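Local coordinates for protein C-glycoside 3-oxidase (Microbacterium trichothecenolyticum, PDB 7DVE) that oxidises the C3 hydroxyl of the sugar in C-glycosides such as isoorientin and mangiferin, using bound FAD and passing the electrons to oxygen to give hydrogen peroxide, at residues A[18-23]-A[474-479]; A[268-273]-A[278-283]; A[479-484]-A[490-495]; A[151-156]-A[496-501]. All coordinates share one frame; numbering follows the deposited sequence.

Contact 1: residues A[18-23]-A[474-479]; sequences GPAGAT and FVAGNG. With FAD (flavin-adenine dinucleotide), chain C.
Ala476 and Gly477 carry segment 474-479 past Ala20, at the start of the helix that follows the first strand of the FAD-binding domain. Segment 474-479 begins as a strand at Phe474, whose backbone pairs with Val268 and Val270, and Val475 completes it. At Ala476 the chain reaches the helix: methyl meets methyl, Ala476 CB lying 3.8 Å from Ala20 CB. Gly477 comes next, with its N 3.8 Å from the same Ala20 CB. Its phi of 130° is one that a residue with a beta carbon adopts poorly, and the bare CA sits 3.5 Å from FAD O2P. Asn478 then turns into a short 3-10 segment with CG beside its backbone N (chi1 -48°), which directs the amide to the ribityl chain; ND2 gives FAD O3' a fairly straight bond of 2.8 Å (157° at the hydrogen). From the other segment, Gly18 at the N-cap places its CA 3.3 Å from FAD O1P, while Ala20 N reaches that oxygen in a weak bond of 3.4 Å. The helix N terminus would thus partly offset the phosphate charge, consistent with the GxGxxG pattern of Rossmann-type dinucleotide folds to which Gly18 and Gly21 belong. Helix 19-31 packs on helices 215-224 and 490-510 through Ala22 and Thr23, and strand 473-475 forms an edge of the parallel sheet beside strand 267-270.

Contact 2: residues A[268-273]-A[278-283]; sequences VVVAAD and PQLLWA. With FAD (flavin-adenine dinucleotide), chain C.
Apolar packing between Val270 and the two leucines of helix 276-283 makes up most of this contact. Leu280 CD2 lies against both branches of the valine, 3.7 Å from Val270 CG1 and 3.8 Å from Val270 CG2, the two side chains meeting at a slant. With CG beside its carbonyl carbon (chi1 170°), Leu280 extends toward the strand. Leu281 runs past in the opposite sense and adds a looser touch, its CD2 4.1 Å from Val270 CG2. Another loose approach brings Pro278 CD to 4.2 Å from Asp273 O. Val15, Leu473 and Val240 also touch Val270. Strand 267-270, the fourth of the Rossmann-type sheet in chain order, pairs through Val269 with Ala13 and Val15 of the central first strand, and its C-terminal end leads over the dinucleotide into the helix. There the contacts with FAD are van der Waals: Ala272 CB is 3.4 Å from N7A of the adenine, and Asp273 CB equally 3.4 Å from the phosphate oxygen O1A. The polar interactions fix the turn itself. Asp273 OD1 accepts from Leu275 N and OD2 forms a salt bridge with Arg276 NE, while Thr277 OG1 bonds to Ala272 N and Asp273 O.

Contact 3: residues A[479-484]-A[490-495]; sequences GVIPTA and TLTGVA. With FAD (flavin-adenine dinucleotide), chain C.
Ile481 lays its longer branch across Thr492, the two side chains crossing at about a right angle. The isoleucine has CG1 beside its backbone N (chi1 -67°) and an extended second torsion, which carries the branch forward to the helix: CG1 is 3.9 Å from Thr492 CG2, and the terminal CD1 is 3.9 Å from Thr492 CB. Thr492 offers its methyl because CG2 stands anti to the backbone N. One residue on, Ile481 CD1 approaches Gly493 N to 4.2 Å. All three residues are buried, and Leu496 on the next turn also touches Ile481. At its first residue this helix turns to the cofactor. Thr490 sets OG1 beside its own N (chi1 -43°), and both atoms therefore face the flavin: Thr490 N donates to FAD O2 at 3.2 Å (153° at the hydrogen), and Thr490 OG1 accepts from the ribityl hydroxyl FAD O3' at 2.9 Å. OG1 also donates to FAD O2, although the modelled 2.5 Å is very short and its exact length is doubtful. The Thr490 methyl lies 3.8 Å from FAD C4'. The side chain of Ile481 is about 8 Å from that of His444, the inferred proton acceptor. A helix N terminus aimed at the flavin O2 is characteristic of GMC oxidoreductases, where its partial positive charge would stabilise negative charge on the reduced ring.

Contact 4: residues A[151-156]-A[496-501]; sequences DELLSE and LAVRGA
Asp151 O is gripped twice by Ser155, through its N at 2.9 Å and weakly through Ser155 OG at 3.2 Å, on the helix whose Leu153 and Glu156 pack against Val498 and Arg499. The helical segments run nearly perpendicular, with N-to-C directions 100° apart and axes 8.9 Å from each other at closest approach. Leu153 and Val498 mark the crossing, and their CA atoms are 6.5 Å apart. Leu153 has CG beside its backbone N (chi1 -64°) and spreads its two methyls over helix 490-510: CD2 slides past Val498 to touch its CG1 at 3.9 Å, while CD1 presses on Arg499 CB at 3.6 Å. One turn on, the CB of Glu156 meets Val498 CG1 at 4.0 Å, so that one valine methyl touches both Leu153 and Glu156. Polar ends lead off to other partners. Arg499 runs extended, with CG opposite its backbone N (chi1 -167°), taking its guanidinium away from segment 151-156 to salt bridges with Asp464 and Glu149; Glu156 bends at chi2 and pairs with Arg159. Glu152 reaches Arg502, further along helix 490-510. Between segments 151-156 and 496-501 the contact is thus purely hydrocarbon, aliphatic parts of charged residues included. Outside that pairing, the Glu149-Arg499 and Glu152-Arg502 bridges join the same two helices and would add electrostatic attraction to the packing.

Overall arrangement
Followed from the N terminus, the chain opens contact 1 at helix 19-31 and contact 4 at helix 149-161 before contact 2 is made and closed locally, where strand 267-270 turns into helix 276-283; contact 2 thus falls within the long loops of contacts 1 and 4. Contact 1 closes at strand 473-475, next to strand 267-270 in the parallel sheet. Contact 3 follows at once, sharing Gly479, and brings the loop back on the start of helix 490-510. Contact 4 closes last, on that helix, so it crosses contact 1 and encloses contact 3. Contacts 1 to 3 all touch FAD; contact 4 ties helix 149-161 to this core.

Contact 1: residues A[18-23]-A[474-479]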
# COMPACT_ATOMS: atom_id res chain seq x y z
N GLY A 18 -3.31 5.56 -6.86
CA GLY A 18 -2.92 4.24 -6.45
C GLY A 18 -4.13 3.34 -6.30
O GLY A 18 -5.26 3.74 -6.61
N PRO A 19 -3.94 2.12 -5.79
CA PRO A 19 -5.05 1.14 -5.77
C PRO A 19 -6.30 1.60 -5.04
O PRO A 19 -7.38 1.09 -5.35
CB PRO A 19 -4.42 -0.07 -5.07
CG PRO A 19 -2.93 0.10 -5.26
CD PRO A 19 -2.66 1.56 -5.33
N ALA A 20 -6.21 2.55 -4.11
CA ALA A 20 -7.41 2.99 -3.39
C ALA A 20 -8.28 3.90 -4.25
O ALA A 20 -9.49 3.67 -4.43
CB ALA A 20 -7.01 3.69 -2.08
N GLY A 21 -7.68 4.95 -4.81
CA GLY A 21 -8.41 5.80 -5.74
C GLY A 21 -8.88 5.02 -6.95
O GLY A 21 -10.02 5.20 -7.42
N ALA A 22 -8.02 4.12 -7.47
CA ALA A 22 -8.42 3.27 -8.58
C ALA A 22 -9.60 2.38 -8.20
O ALA A 22 -10.46 2.11 -9.04
CB ALA A 22 -7.24 2.41 -9.07
N THR A 23 -9.65 1.89 -6.96
CA THR A 23 -10.77 1.05 -6.57
C THR A 23 -12.07 1.83 -6.69
O THR A 23 -13.07 1.33 -7.23
CB THR A 23 -10.60 0.51 -5.16
OG1 THR A 23 -9.53 -0.44 -5.14
CG2 THR A 23 -11.88 -0.18 -4.69
N PHE A 474 -14.85 11.50 1.35
CA PHE A 474 -14.49 10.11 1.60
C PHE A 474 -12.98 10.00 1.67
O PHE A 474 -12.25 10.77 1.04
CB PHE A 474 -15.04 9.16 0.51
CG PHE A 474 -16.55 9.07 0.51
CD1 PHE A 474 -17.31 10.05 -0.10
CD2 PHE A 474 -17.19 8.00 1.12
CE1 PHE A 474 -18.70 9.97 -0.09
CE2 PHE A 474 -18.57 7.92 1.13
CZ PHE A 474 -19.32 8.91 0.52
N VAL A 475 -12.50 9.01 2.42
CA VAL A 475 -11.08 8.73 2.51
C VAL A 475 -10.85 7.27 2.14
O VAL A 475 -11.75 6.44 2.21
CB VAL A 475 -10.52 9.06 3.92
CG1 VAL A 475 -10.49 10.57 4.13
CG2 VAL A 475 -11.36 8.39 5.00
N ALA A 476 -9.62 6.96 1.74
CA ALA A 476 -9.33 5.66 1.16
C ALA A 476 -7.85 5.37 1.30
O ALA A 476 -7.03 6.25 1.06
CB ALA A 476 -9.73 5.61 -0.32
N GLY A 477 -7.53 4.14 1.67
CA GLY A 477 -6.20 3.59 1.67
C GLY A 477 -5.90 2.94 3.00
O GLY A 477 -6.79 2.75 3.84
N ASN A 478 -4.62 2.62 3.20
CA ASN A 478 -4.16 2.02 4.44
C ASN A 478 -4.48 2.90 5.64
O ASN A 478 -4.69 2.37 6.74
CB ASN A 478 -2.66 1.75 4.34
CG ASN A 478 -2.29 1.05 3.03
OD1 ASN A 478 -3.06 0.26 2.50
ND2 ASN A 478 -1.13 1.38 2.49
N GLY A 479 -4.53 4.22 5.45
CA GLY A 479 -4.91 5.14 6.53
C GLY A 479 -6.27 4.87 7.14
O GLY A 479 -6.54 5.35 8.24
PA FAD C . -0.47 5.30 -2.88
O1A FAD C . 0.60 6.10 -2.25
O2A FAD C . -0.14 3.97 -3.43
O5B FAD C . -1.04 6.30 -4.01
C5B FAD C . -1.48 7.61 -3.63
C4B FAD C . -1.34 8.55 -4.80
O4B FAD C . -1.88 9.82 -4.33
C3B FAD C . 0.14 8.82 -5.12
O3B FAD C . 0.34 8.59 -6.53
C2B FAD C . 0.26 10.32 -4.80
O2B FAD C . 1.14 10.99 -5.70
C1B FAD C . -1.15 10.82 -5.03
N9A FAD C . -1.37 12.14 -4.34
C8A FAD C . -1.08 12.31 -3.04
N7A FAD C . -1.38 13.57 -2.70
C5A FAD C . -1.86 14.19 -3.78
C6A FAD C . -2.31 15.44 -3.96
N6A FAD C . -2.29 16.23 -2.88
N1A FAD C . -2.78 15.88 -5.14
C2A FAD C . -2.77 14.99 -6.22
N3A FAD C . -2.30 13.68 -6.01
C4A FAD C . -1.86 13.31 -4.80
N1 FAD C . 1.97 -3.27 -0.00
C2 FAD C . 1.38 -4.51 0.18
O2 FAD C . 0.22 -4.54 0.57
N3 FAD C . 2.11 -5.68 -0.07
C4 FAD C . 3.43 -5.60 -0.55
O4 FAD C . 4.06 -6.64 -0.79
C4X FAD C . 4.01 -4.35 -0.72
N5 FAD C . 5.30 -4.20 -1.13
C5X FAD C . 5.78 -2.96 -1.42
C6 FAD C . 7.06 -2.79 -1.97
C7 FAD C . 7.55 -1.54 -2.33
C7M FAD C . 8.96 -1.39 -2.95
C8 FAD C . 6.75 -0.41 -2.13
C8M FAD C . 7.28 0.98 -2.52
C9 FAD C . 5.48 -0.56 -1.57
C9A FAD C . 4.98 -1.83 -1.20
N10 FAD C . 3.76 -1.98 -0.65
C10 FAD C . 3.26 -3.20 -0.45
C1' FAD C . 2.90 -0.83 -0.26
C2' FAD C . 1.82 -0.44 -1.28
O2' FAD C . 2.48 0.08 -2.45
C3' FAD C . 0.82 0.59 -0.66
O3' FAD C . 0.17 0.01 0.47
C4' FAD C . -0.28 0.96 -1.65
O4' FAD C . 0.29 1.49 -2.83
C5' FAD C . -1.23 2.03 -1.03
O5' FAD C . -2.13 2.54 -2.03
P FAD C . -2.85 3.99 -1.94
O1P FAD C . -3.53 4.35 -3.21
O2P FAD C . -3.62 3.96 -0.69
O3P FAD C . -1.69 5.12 -1.86

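Contact 2: residues A[268-273]-A[278-283]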
# COMPACT_ATOMS: atom_id res chain seq x y z
N VAL A 268 -16.23 13.72 -3.05
CA VAL A 268 -14.77 13.87 -3.08
C VAL A 268 -14.17 12.69 -2.33
O VAL A 268 -14.51 12.46 -1.17
CB VAL A 268 -14.30 15.20 -2.48
CG1 VAL A 268 -12.76 15.27 -2.48
CG2 VAL A 268 -14.88 16.35 -3.27
N VAL A 269 -13.32 11.93 -3.00
CA VAL A 269 -12.64 10.80 -2.40
C VAL A 269 -11.17 11.17 -2.38
O VAL A 269 -10.59 11.50 -3.42
CB VAL A 269 -12.88 9.50 -3.19
CG1 VAL A 269 -12.26 8.28 -2.48
CG2 VAL A 269 -14.38 9.29 -3.43
N VAL A 270 -10.58 11.20 -1.18
CA VAL A 270 -9.16 11.49 -1.03
C VAL A 270 -8.47 10.17 -0.73
O VAL A 270 -8.69 9.56 0.32
CB VAL A 270 -8.88 12.54 0.06
CG1 VAL A 270 -7.40 12.82 0.12
CG2 VAL A 270 -9.64 13.83 -0.22
N ALA A 271 -7.65 9.72 -1.67
CA ALA A 271 -6.86 8.51 -1.55
C ALA A 271 -5.42 8.89 -1.85
O ALA A 271 -4.82 8.48 -2.84
CB ALA A 271 -7.38 7.42 -2.50
N ALA A 272 -4.86 9.72 -0.98
CA ALA A 272 -3.57 10.34 -1.23
C ALA A 272 -2.44 9.72 -0.41
O ALA A 272 -1.37 10.33 -0.29
CB ALA A 272 -3.68 11.84 -0.97
N ASP A 273 -2.64 8.50 0.09
CA ASP A 273 -1.79 7.73 1.01
C ASP A 273 -2.04 8.22 2.43
O ASP A 273 -2.69 9.25 2.61
CB ASP A 273 -0.28 7.73 0.62
CG ASP A 273 0.50 9.03 1.01
OD1 ASP A 273 0.28 9.68 2.07
OD2 ASP A 273 1.39 9.40 0.20
N PRO A 278 -4.39 13.06 5.27
CA PRO A 278 -4.55 14.03 6.37
C PRO A 278 -3.98 15.40 6.03
O PRO A 278 -4.56 16.41 6.45
CB PRO A 278 -3.78 13.39 7.55
CG PRO A 278 -3.60 11.98 7.19
CD PRO A 278 -3.59 11.89 5.69
N GLN A 279 -2.86 15.46 5.30
CA GLN A 279 -2.32 16.75 4.86
C GLN A 279 -3.37 17.58 4.11
O GLN A 279 -3.61 18.75 4.45
CB GLN A 279 -1.09 16.53 3.97
CG GLN A 279 -0.31 17.80 3.65
CD GLN A 279 0.85 17.53 2.73
OE1 GLN A 279 0.74 16.73 1.78
NE2 GLN A 279 1.98 18.16 3.00
N LEU A 280 -3.99 16.98 3.09
CA LEU A 280 -4.97 17.70 2.29
C LEU A 280 -6.17 18.11 3.14
O LEU A 280 -6.66 19.24 3.02
CB LEU A 280 -5.41 16.85 1.10
CG LEU A 280 -6.61 17.35 0.30
CD1 LEU A 280 -6.35 18.76 -0.23
CD2 LEU A 280 -6.93 16.38 -0.83
N LEU A 281 -6.63 17.22 4.03
CA LEU A 281 -7.78 17.57 4.87
C LEU A 281 -7.44 18.72 5.82
O LEU A 281 -8.24 19.64 6.00
CB LEU A 281 -8.28 16.35 5.65
CG LEU A 281 -8.83 15.08 4.95
CD1 LEU A 281 -9.91 14.39 5.76
CD2 LEU A 281 -9.31 15.35 3.53
N TRP A 282 -6.24 18.70 6.41
CA TRP A 282 -5.80 19.80 7.27
C TRP A 282 -5.73 21.11 6.49
O TRP A 282 -6.27 22.13 6.93
CB TRP A 282 -4.45 19.47 7.90
CG TRP A 282 -3.85 20.61 8.71
CD1 TRP A 282 -3.05 21.62 8.24
CD2 TRP A 282 -3.98 20.82 10.11
NE1 TRP A 282 -2.71 22.46 9.28
CE2 TRP A 282 -3.27 21.99 10.43
CE3 TRP A 282 -4.65 20.13 11.13
CZ2 TRP A 282 -3.19 22.49 11.73
CZ3 TRP A 282 -4.59 20.64 12.43
CH2 TRP A 282 -3.87 21.80 12.72
N ALA A 283 -5.10 21.09 5.32
CA ALA A 283 -5.04 22.28 4.48
C ALA A 283 -6.43 22.80 4.11
O ALA A 283 -6.59 24.00 3.90
CB ALA A 283 -4.25 21.98 3.20
PA FAD C . -0.47 5.30 -2.88
O1A FAD C . 0.60 6.10 -2.25
O2A FAD C . -0.14 3.97 -3.43
O5B FAD C . -1.04 6.30 -4.01
C5B FAD C . -1.48 7.61 -3.63
C4B FAD C . -1.34 8.55 -4.80
O4B FAD C . -1.88 9.82 -4.33
C3B FAD C . 0.14 8.82 -5.12
O3B FAD C . 0.34 8.59 -6.53
C2B FAD C . 0.26 10.32 -4.80
O2B FAD C . 1.14 10.99 -5.70
C1B FAD C . -1.15 10.82 -5.03
N9A FAD C . -1.37 12.14 -4.34
C8A FAD C . -1.08 12.31 -3.04
N7A FAD C . -1.38 13.57 -2.70
C5A FAD C . -1.86 14.19 -3.78
C6A FAD C . -2.31 15.44 -3.96
N6A FAD C . -2.29 16.23 -2.88
N1A FAD C . -2.78 15.88 -5.14
C2A FAD C . -2.77 14.99 -6.22
N3A FAD C . -2.30 13.68 -6.01
C4A FAD C . -1.86 13.31 -4.80
N1 FAD C . 1.97 -3.27 -0.00
C2 FAD C . 1.38 -4.51 0.18
O2 FAD C . 0.22 -4.54 0.57
N3 FAD C . 2.11 -5.68 -0.07
C4 FAD C . 3.43 -5.60 -0.55
O4 FAD C . 4.06 -6.64 -0.79
C4X FAD C . 4.01 -4.35 -0.72
N5 FAD C . 5.30 -4.20 -1.13
C5X FAD C . 5.78 -2.96 -1.42
C6 FAD C . 7.06 -2.79 -1.97
C7 FAD C . 7.55 -1.54 -2.33
C7M FAD C . 8.96 -1.39 -2.95
C8 FAD C . 6.75 -0.41 -2.13
C8M FAD C . 7.28 0.98 -2.52
C9 FAD C . 5.48 -0.56 -1.57
C9A FAD C . 4.98 -1.83 -1.20
N10 FAD C . 3.76 -1.98 -0.65
C10 FAD C . 3.26 -3.20 -0.45
C1' FAD C . 2.90 -0.83 -0.26
C2' FAD C . 1.82 -0.44 -1.28
O2' FAD C . 2.48 0.08 -2.45
C3' FAD C . 0.82 0.59 -0.66
O3' FAD C . 0.17 0.01 0.47
C4' FAD C . -0.28 0.96 -1.65
O4' FAD C . 0.29 1.49 -2.83
C5' FAD C . -1.23 2.03 -1.03
O5' FAD C . -2.13 2.54 -2.03
P FAD C . -2.85 3.99 -1.94
O1P FAD C . -3.53 4.35 -3.21
O2P FAD C . -3.62 3.96 -0.69
O3P FAD C . -1.69 5.12 -1.86

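Contact 3: residues A[479-484]-A[490-495]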
# COMPACT_ATOMS: atom_id res chain seq x y z
N GLY A 479 -4.53 4.22 5.45
CA GLY A 479 -4.91 5.14 6.53
C GLY A 479 -6.27 4.87 7.14
O GLY A 479 -6.54 5.35 8.24
N VAL A 480 -7.14 4.12 6.45
CA VAL A 480 -8.48 3.84 6.97
C VAL A 480 -8.48 2.68 7.95
O VAL A 480 -9.41 2.54 8.75
CB VAL A 480 -9.48 3.57 5.81
CG1 VAL A 480 -10.87 3.31 6.33
CG2 VAL A 480 -9.56 4.75 4.84
N ILE A 481 -7.46 1.83 7.94
CA ILE A 481 -7.46 0.65 8.80
C ILE A 481 -7.35 1.08 10.26
O ILE A 481 -6.43 1.82 10.63
CB ILE A 481 -6.32 -0.31 8.42
CG1 ILE A 481 -6.58 -0.89 7.03
CG2 ILE A 481 -6.12 -1.40 9.47
CD1 ILE A 481 -5.32 -1.48 6.38
N PRO A 482 -8.29 0.69 11.10
CA PRO A 482 -8.30 1.23 12.47
C PRO A 482 -7.68 0.27 13.47
O PRO A 482 -7.46 0.64 14.62
CB PRO A 482 -9.80 1.43 12.74
CG PRO A 482 -10.47 0.36 11.94
CD PRO A 482 -9.54 -0.04 10.79
N THR A 483 -7.39 -0.95 13.07
CA THR A 483 -6.87 -1.95 13.98
C THR A 483 -5.34 -2.01 13.91
O THR A 483 -4.70 -1.37 13.07
CB THR A 483 -7.47 -3.31 13.63
OG1 THR A 483 -7.17 -3.58 12.26
CG2 THR A 483 -9.01 -3.31 13.86
N ALA A 484 -4.76 -2.77 14.84
CA ALA A 484 -3.33 -3.00 14.89
C ALA A 484 -3.04 -4.22 14.02
O ALA A 484 -3.50 -5.32 14.34
CB ALA A 484 -2.89 -3.22 16.34
N THR A 490 -2.48 -3.38 1.74
CA THR A 490 -3.14 -2.86 0.55
C THR A 490 -4.46 -3.59 0.26
O THR A 490 -5.48 -2.95 -0.01
CB THR A 490 -2.21 -2.94 -0.66
OG1 THR A 490 -0.90 -2.53 -0.28
CG2 THR A 490 -2.72 -1.99 -1.76
N LEU A 491 -4.46 -4.93 0.29
CA LEU A 491 -5.70 -5.64 0.01
C LEU A 491 -6.82 -5.15 0.92
O LEU A 491 -7.96 -4.97 0.47
CB LEU A 491 -5.53 -7.15 0.18
CG LEU A 491 -6.82 -7.97 -0.08
CD1 LEU A 491 -7.48 -7.64 -1.42
CD2 LEU A 491 -6.54 -9.46 -0.05
N THR A 492 -6.50 -4.90 2.20
CA THR A 492 -7.53 -4.46 3.14
C THR A 492 -8.00 -3.05 2.84
O THR A 492 -9.21 -2.77 2.87
CB THR A 492 -7.01 -4.55 4.57
OG1 THR A 492 -6.66 -5.91 4.85
CG2 THR A 492 -8.12 -4.12 5.54
N GLY A 493 -7.06 -2.14 2.56
CA GLY A 493 -7.43 -0.79 2.12
C GLY A 493 -8.32 -0.79 0.90
O GLY A 493 -9.33 -0.08 0.85
N VAL A 494 -7.99 -1.62 -0.10
CA VAL A 494 -8.83 -1.75 -1.29
C VAL A 494 -10.22 -2.30 -0.94
O VAL A 494 -11.24 -1.82 -1.46
CB VAL A 494 -8.11 -2.61 -2.35
CG1 VAL A 494 -9.09 -3.15 -3.41
CG2 VAL A 494 -7.00 -1.78 -3.02
N ALA A 495 -10.30 -3.29 -0.04
CA ALA A 495 -11.61 -3.81 0.40
C ALA A 495 -12.49 -2.73 1.02
O ALA A 495 -13.70 -2.62 0.72
CB ALA A 495 -11.39 -4.95 1.39
PA FAD C . -0.47 5.30 -2.88
O1A FAD C . 0.60 6.10 -2.25
O2A FAD C . -0.14 3.97 -3.43
O5B FAD C . -1.04 6.30 -4.01
C5B FAD C . -1.48 7.61 -3.63
C4B FAD C . -1.34 8.55 -4.80
O4B FAD C . -1.88 9.82 -4.33
C3B FAD C . 0.14 8.82 -5.12
O3B FAD C . 0.34 8.59 -6.53
C2B FAD C . 0.26 10.32 -4.80
O2B FAD C . 1.14 10.99 -5.70
C1B FAD C . -1.15 10.82 -5.03
N9A FAD C . -1.37 12.14 -4.34
C8A FAD C . -1.08 12.31 -3.04
N7A FAD C . -1.38 13.57 -2.70
C5A FAD C . -1.86 14.19 -3.78
C6A FAD C . -2.31 15.44 -3.96
N6A FAD C . -2.29 16.23 -2.88
N1A FAD C . -2.78 15.88 -5.14
C2A FAD C . -2.77 14.99 -6.22
N3A FAD C . -2.30 13.68 -6.01
C4A FAD C . -1.86 13.31 -4.80
N1 FAD C . 1.97 -3.27 -0.00
C2 FAD C . 1.38 -4.51 0.18
O2 FAD C . 0.22 -4.54 0.57
N3 FAD C . 2.11 -5.68 -0.07
C4 FAD C . 3.43 -5.60 -0.55
O4 FAD C . 4.06 -6.64 -0.79
C4X FAD C . 4.01 -4.35 -0.72
N5 FAD C . 5.30 -4.20 -1.13
C5X FAD C . 5.78 -2.96 -1.42
C6 FAD C . 7.06 -2.79 -1.97
C7 FAD C . 7.55 -1.54 -2.33
C7M FAD C . 8.96 -1.39 -2.95
C8 FAD C . 6.75 -0.41 -2.13
C8M FAD C . 7.28 0.98 -2.52
C9 FAD C . 5.48 -0.56 -1.57
C9A FAD C . 4.98 -1.83 -1.20
N10 FAD C . 3.76 -1.98 -0.65
C10 FAD C . 3.26 -3.20 -0.45
C1' FAD C . 2.90 -0.83 -0.26
C2' FAD C . 1.82 -0.44 -1.28
O2' FAD C . 2.48 0.08 -2.45
C3' FAD C . 0.82 0.59 -0.66
O3' FAD C . 0.17 0.01 0.47
C4' FAD C . -0.28 0.96 -1.65
O4' FAD C . 0.29 1.49 -2.83
C5' FAD C . -1.23 2.03 -1.03
O5' FAD C . -2.13 2.54 -2.03
P FAD C . -2.85 3.99 -1.94
O1P FAD C . -3.53 4.35 -3.21
O2P FAD C . -3.62 3.96 -0.69
O3P FAD C . -1.69 5.12 -1.86

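Contact 4: residues A[151-156]-A[496-501]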
# COMPACT_ATOMS: atom_id res chain seq x y z
N ASP A 151 -15.42 -10.58 4.60
CA ASP A 151 -14.97 -11.60 3.65
C ASP A 151 -15.39 -11.28 2.22
O ASP A 151 -14.59 -11.42 1.28
CB ASP A 151 -15.50 -12.97 4.08
CG ASP A 151 -14.64 -13.61 5.18
OD1 ASP A 151 -13.55 -13.08 5.47
OD2 ASP A 151 -15.07 -14.62 5.76
N GLU A 152 -16.63 -10.81 2.03
CA GLU A 152 -17.07 -10.40 0.69
C GLU A 152 -16.25 -9.22 0.16
O GLU A 152 -15.88 -9.18 -1.02
CB GLU A 152 -18.57 -10.09 0.70
CG GLU A 152 -19.05 -9.30 -0.50
CD GLU A 152 -20.47 -8.79 -0.35
OE1 GLU A 152 -21.40 -9.59 -0.53
OE2 GLU A 152 -20.66 -7.59 -0.06
N LEU A 153 -15.92 -8.24 1.03
CA LEU A 153 -15.09 -7.13 0.57
C LEU A 153 -13.68 -7.60 0.20
O LEU A 153 -13.09 -7.12 -0.78
CB LEU A 153 -15.02 -6.03 1.63
CG LEU A 153 -16.37 -5.38 1.92
CD1 LEU A 153 -16.19 -4.25 2.94
CD2 LEU A 153 -17.02 -4.88 0.63
N LEU A 154 -13.10 -8.50 0.99
CA LEU A 154 -11.76 -8.97 0.66
C LEU A 154 -11.77 -9.78 -0.65
O LEU A 154 -10.84 -9.66 -1.46
CB LEU A 154 -11.19 -9.79 1.81
CG LEU A 154 -10.96 -9.07 3.13
CD1 LEU A 154 -10.98 -10.09 4.25
CD2 LEU A 154 -9.62 -8.29 3.14
N SER A 155 -12.81 -10.60 -0.87
CA SER A 155 -12.95 -11.27 -2.16
C SER A 155 -13.02 -10.27 -3.31
O SER A 155 -12.34 -10.43 -4.32
CB SER A 155 -14.19 -12.16 -2.18
OG SER A 155 -14.02 -13.27 -1.31
N GLU A 156 -13.82 -9.21 -3.14
CA GLU A 156 -13.89 -8.19 -4.18
C GLU A 156 -12.53 -7.51 -4.41
O GLU A 156 -12.15 -7.24 -5.55
CB GLU A 156 -14.97 -7.18 -3.83
CG GLU A 156 -16.33 -7.64 -4.27
CD GLU A 156 -16.47 -7.64 -5.78
OE1 GLU A 156 -16.13 -8.66 -6.44
OE2 GLU A 156 -16.95 -6.60 -6.29
N LEU A 496 -11.90 -1.91 1.92
CA LEU A 496 -12.68 -0.82 2.51
C LEU A 496 -13.08 0.19 1.44
O LEU A 496 -14.21 0.70 1.44
CB LEU A 496 -11.92 -0.16 3.65
CG LEU A 496 -11.36 -1.15 4.67
CD1 LEU A 496 -10.45 -0.44 5.66
CD2 LEU A 496 -12.52 -1.83 5.39
N ALA A 497 -12.19 0.42 0.46
CA ALA A 497 -12.54 1.27 -0.68
C ALA A 497 -13.73 0.70 -1.45
O ALA A 497 -14.58 1.45 -1.95
CB ALA A 497 -11.33 1.44 -1.61
N VAL A 498 -13.81 -0.63 -1.56
CA VAL A 498 -14.93 -1.28 -2.24
C VAL A 498 -16.24 -0.91 -1.54
O VAL A 498 -17.24 -0.55 -2.19
CB VAL A 498 -14.75 -2.80 -2.27
CG1 VAL A 498 -15.98 -3.45 -2.82
CG2 VAL A 498 -13.49 -3.19 -3.06
N ARG A 499 -16.26 -1.03 -0.21
CA ARG A 499 -17.48 -0.64 0.50
C ARG A 499 -17.80 0.84 0.27
O ARG A 499 -18.95 1.21 0.00
CB ARG A 499 -17.38 -0.93 2.00
CG ARG A 499 -18.76 -0.81 2.65
CD ARG A 499 -18.77 -0.93 4.15
NE ARG A 499 -19.90 -0.17 4.65
CZ ARG A 499 -20.57 -0.45 5.76
NH1 ARG A 499 -20.23 -1.47 6.53
NH2 ARG A 499 -21.61 0.30 6.10
N GLY A 500 -16.79 1.70 0.35
CA GLY A 500 -17.05 3.13 0.18
C GLY A 500 -17.60 3.48 -1.19
O GLY A 500 -18.55 4.25 -1.32
N ALA A 501 -16.99 2.92 -2.25
CA ALA A 501 -17.44 3.19 -3.61
C ALA A 501 -18.82 2.60 -3.87
O ALA A 501 -19.62 3.21 -4.60
CB ALA A 501 -16.42 2.64 -4.61